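Local coordinates for hypothetical sugar ABC-transporter sugar binding protein (Arthrobacter globiformis, PDB 7BVT) that probably serves as the sugar-binding component of an ABC transporter, capturing cyclic alpha-maltosyl-1,6-maltose for uptake into the cell, at residues 31-36 and 82-87. Numbering follows the deposited sequence.
Sequences TVWHYW and TLPDIA
Thr31 and Asp85 exchange hydrogen bonds where strand 86-90 begins alongside strand 28-34, serving Thr31 N, Thr31 O and Asp85 N. Asp85 OD2 takes the amide N of Thr31 at 2.8 Å, through the carboxylate lone pair turned away from its other oxygen; the bond is nearly straight, 168° at the hydrogen. Regular parallel pairing would use the carbonyl of Pro84 here; aspartate is short enough to turn back on the neighbouring strand instead. In return the hydroxyl OG1 of Thr31 accepts the amide N of Asp85 at 3.0 Å. Chi1 of 59° sets that hydroxyl between the threonine's own N and carbonyl carbon, from where it also reaches a water 2.7 Å from OG1, itself weakly bonded to Leu83 O. The same Asp85 N-H makes a weak, bent bond to Thr31 O, whose stronger donor is Ile86 N. Regular pairing follows: Ile86 N gives to Thr31 O and Ile86 O receives Trp33 N, both at 2.9 Å.

Beta-branched Val32 and Ile86 suit extended strands and lie side by side on one buried face, CG2 of Val32 3.8 Å from CD1 of Ile86. On the other, Pro84 CB sits 3.5 Å above the five-membered ring of Trp33, a CH-pi contact, and its CG and CD continue over the six-membered ring. Proline's methylenes form this apolar surface, and it brings no N-H to satisfy; an alanine in place of Trp33 would probably leave this proline without its aromatic cover.

The pair belongs to the beta-alpha-beta core of a solute-binding protein lobe. Strand 58-64 lies parallel on the other side of strand 28-34, its Ser61 and Ser63 bonding the Val32 backbone, while Trp33 also bonds Ile88. Strand 292-301 pairs antiparallel with 86-90. Helix 70-80 packs on Trp33, Lys73 adding a cation-pi contact, and helix 306-319 backs Ile86.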
loop_
_atom_site.group_PDB
_atom_site.type_symbol
_atom_site.label_atom_id
_atom_site.label_comp_id
_atom_site.label_asym_id
_atom_site.label_seq_id
_atom_site.Cartn_x
_atom_site.Cartn_y
_atom_site.Cartn_z
ATOM N N THR A 31 -13.735 22.082 -4.463
ATOM C CA THR A 31 -12.295 22.114 -4.192
ATOM C C THR A 31 -11.763 20.704 -3.906
ATOM O O THR A 31 -12.437 19.944 -3.207
ATOM C CB THR A 31 -11.982 23.068 -3.064
ATOM O OG1 THR A 31 -12.677 22.666 -1.888
ATOM C CG2 THR A 31 -12.335 24.491 -3.480
ATOM N N VAL A 32 -10.578 20.422 -4.403
ATOM C CA VAL A 32 -9.870 19.124 -4.197
ATOM C C VAL A 32 -8.497 19.451 -3.657
ATOM O O VAL A 32 -7.807 20.209 -4.333
ATOM C CB VAL A 32 -9.746 18.306 -5.481
ATOM C CG1 VAL A 32 -8.949 17.041 -5.210
ATOM C CG2 VAL A 32 -11.093 17.975 -6.062
ATOM N N TRP A 33 -8.139 18.905 -2.521
ATOM C CA TRP A 33 -6.751 18.949 -2.033
ATOM C C TRP A 33 -6.126 17.567 -2.185
ATOM O O TRP A 33 -6.782 16.567 -1.835
ATOM C CB TRP A 33 -6.659 19.392 -0.603
ATOM C CG TRP A 33 -7.187 20.759 -0.294
ATOM C CD1 TRP A 33 -7.566 21.706 -1.177
ATOM C CD2 TRP A 33 -7.303 21.350 0.999
ATOM N NE1 TRP A 33 -7.947 22.839 -0.510
ATOM C CE2 TRP A 33 -7.795 22.661 0.807
ATOM C CE3 TRP A 33 -7.042 20.906 2.286
ATOM C CZ2 TRP A 33 -8.092 23.509 1.873
ATOM C CZ3 TRP A 33 -7.279 21.770 3.337
ATOM C CH2 TRP A 33 -7.808 23.037 3.125
ATOM N N HIS A 34 -4.893 17.524 -2.667
ATOM C CA HIS A 34 -4.164 16.261 -2.885
ATOM C C HIS A 34 -2.704 16.553 -2.590
ATOM O O HIS A 34 -2.412 17.747 -2.427
ATOM C CB HIS A 34 -4.350 15.744 -4.279
ATOM C CG HIS A 34 -3.754 16.681 -5.261
ATOM N ND1 HIS A 34 -2.419 16.603 -5.605
ATOM C CD2 HIS A 34 -4.323 17.676 -5.986
ATOM C CE1 HIS A 34 -2.186 17.520 -6.548
ATOM N NE2 HIS A 34 -3.317 18.218 -6.791
ATOM N N TYR A 35 -1.867 15.535 -2.561
ATOM C CA TYR A 35 -0.419 15.728 -2.253
ATOM C C TYR A 35 0.439 15.308 -3.444
ATOM O O TYR A 35 1.665 15.208 -3.263
ATOM C CB TYR A 35 -0.004 15.064 -0.925
ATOM C CG TYR A 35 -0.307 13.590 -0.767
ATOM C CD1 TYR A 35 0.148 12.652 -1.670
ATOM C CD2 TYR A 35 -1.024 13.128 0.317
ATOM C CE1 TYR A 35 -0.124 11.288 -1.534
ATOM C CE2 TYR A 35 -1.277 11.773 0.486
ATOM C CZ TYR A 35 -0.826 10.858 -0.440
ATOM O OH TYR A 35 -1.089 9.523 -0.227
ATOM N N TRP A 36 -0.133 15.041 -4.605
ATOM C CA TRP A 36 0.666 14.603 -5.775
ATOM C C TRP A 36 1.615 15.730 -6.232
ATOM O O TRP A 36 1.201 16.925 -6.250
ATOM C CB TRP A 36 -0.231 14.140 -6.919
ATOM C CG TRP A 36 -0.943 12.856 -6.608
ATOM C CD1 TRP A 36 -0.409 11.675 -6.177
ATOM C CD2 TRP A 36 -2.339 12.602 -6.787
ATOM N NE1 TRP A 36 -1.371 10.710 -6.087
ATOM C CE2 TRP A 36 -2.571 11.252 -6.434
ATOM C CE3 TRP A 36 -3.418 13.383 -7.198
ATOM C CZ2 TRP A 36 -3.842 10.682 -6.476
ATOM C CZ3 TRP A 36 -4.664 12.805 -7.273
ATOM C CH2 TRP A 36 -4.868 11.489 -6.889
ATOM N N THR A 82 -13.124 25.837 6.879
ATOM C CA THR A 82 -12.651 25.996 5.484
ATOM C C THR A 82 -12.099 24.669 4.947
ATOM O O THR A 82 -11.189 24.670 4.108
ATOM C CB THR A 82 -11.626 27.129 5.365
ATOM O OG1 THR A 82 -10.500 26.831 6.178
ATOM C CG2 THR A 82 -12.212 28.472 5.764
ATOM N N LEU A 83 -12.745 23.580 5.341
ATOM C CA LEU A 83 -12.376 22.267 4.790
ATOM C C LEU A 83 -12.623 22.290 3.297
ATOM O O LEU A 83 -13.530 22.960 2.810
ATOM C CB LEU A 83 -13.184 21.168 5.491
ATOM C CG LEU A 83 -12.726 20.809 6.894
ATOM C CD1 LEU A 83 -13.737 19.954 7.612
ATOM C CD2 LEU A 83 -11.405 20.085 6.862
ATOM N N PRO A 84 -11.873 21.493 2.530
ATOM C CA PRO A 84 -12.058 21.345 1.099
ATOM C C PRO A 84 -13.306 20.470 0.907
ATOM O O PRO A 84 -13.798 19.925 1.842
ATOM C CB PRO A 84 -10.813 20.622 0.607
ATOM C CG PRO A 84 -10.463 19.795 1.780
ATOM C CD PRO A 84 -10.774 20.617 3.013
ATOM N N ASP A 85 -13.771 20.402 -0.298
ATOM C CA ASP A 85 -14.931 19.531 -0.605
ATOM C C ASP A 85 -14.436 18.087 -0.727
ATOM O O ASP A 85 -15.097 17.203 -0.227
ATOM C CB ASP A 85 -15.617 19.961 -1.881
ATOM C CG ASP A 85 -16.151 21.366 -1.696
ATOM O OD1 ASP A 85 -16.867 21.578 -0.663
ATOM O OD2 ASP A 85 -15.807 22.210 -2.559
ATOM N N ILE A 86 -13.311 17.885 -1.390
ATOM C CA ILE A 86 -12.642 16.566 -1.550
ATOM C C ILE A 86 -11.237 16.650 -0.944
ATOM O O ILE A 86 -10.420 17.528 -1.336
ATOM C CB ILE A 86 -12.625 16.084 -3.016
ATOM C CG1 ILE A 86 -14.028 15.948 -3.619
ATOM C CG2 ILE A 86 -11.840 14.812 -3.180
ATOM C CD1 ILE A 86 -14.036 15.754 -5.126
ATOM N N ALA A 87 -10.879 15.688 -0.116
ATOM C CA ALA A 87 -9.467 15.436 0.244
ATOM C C ALA A 87 -9.000 14.115 -0.367
ATOM O O ALA A 87 -9.737 13.128 -0.305
ATOM C CB ALA A 87 -9.316 15.362 1.744
HETATM O O HOH W 1 -13.342 24.683 -0.169
#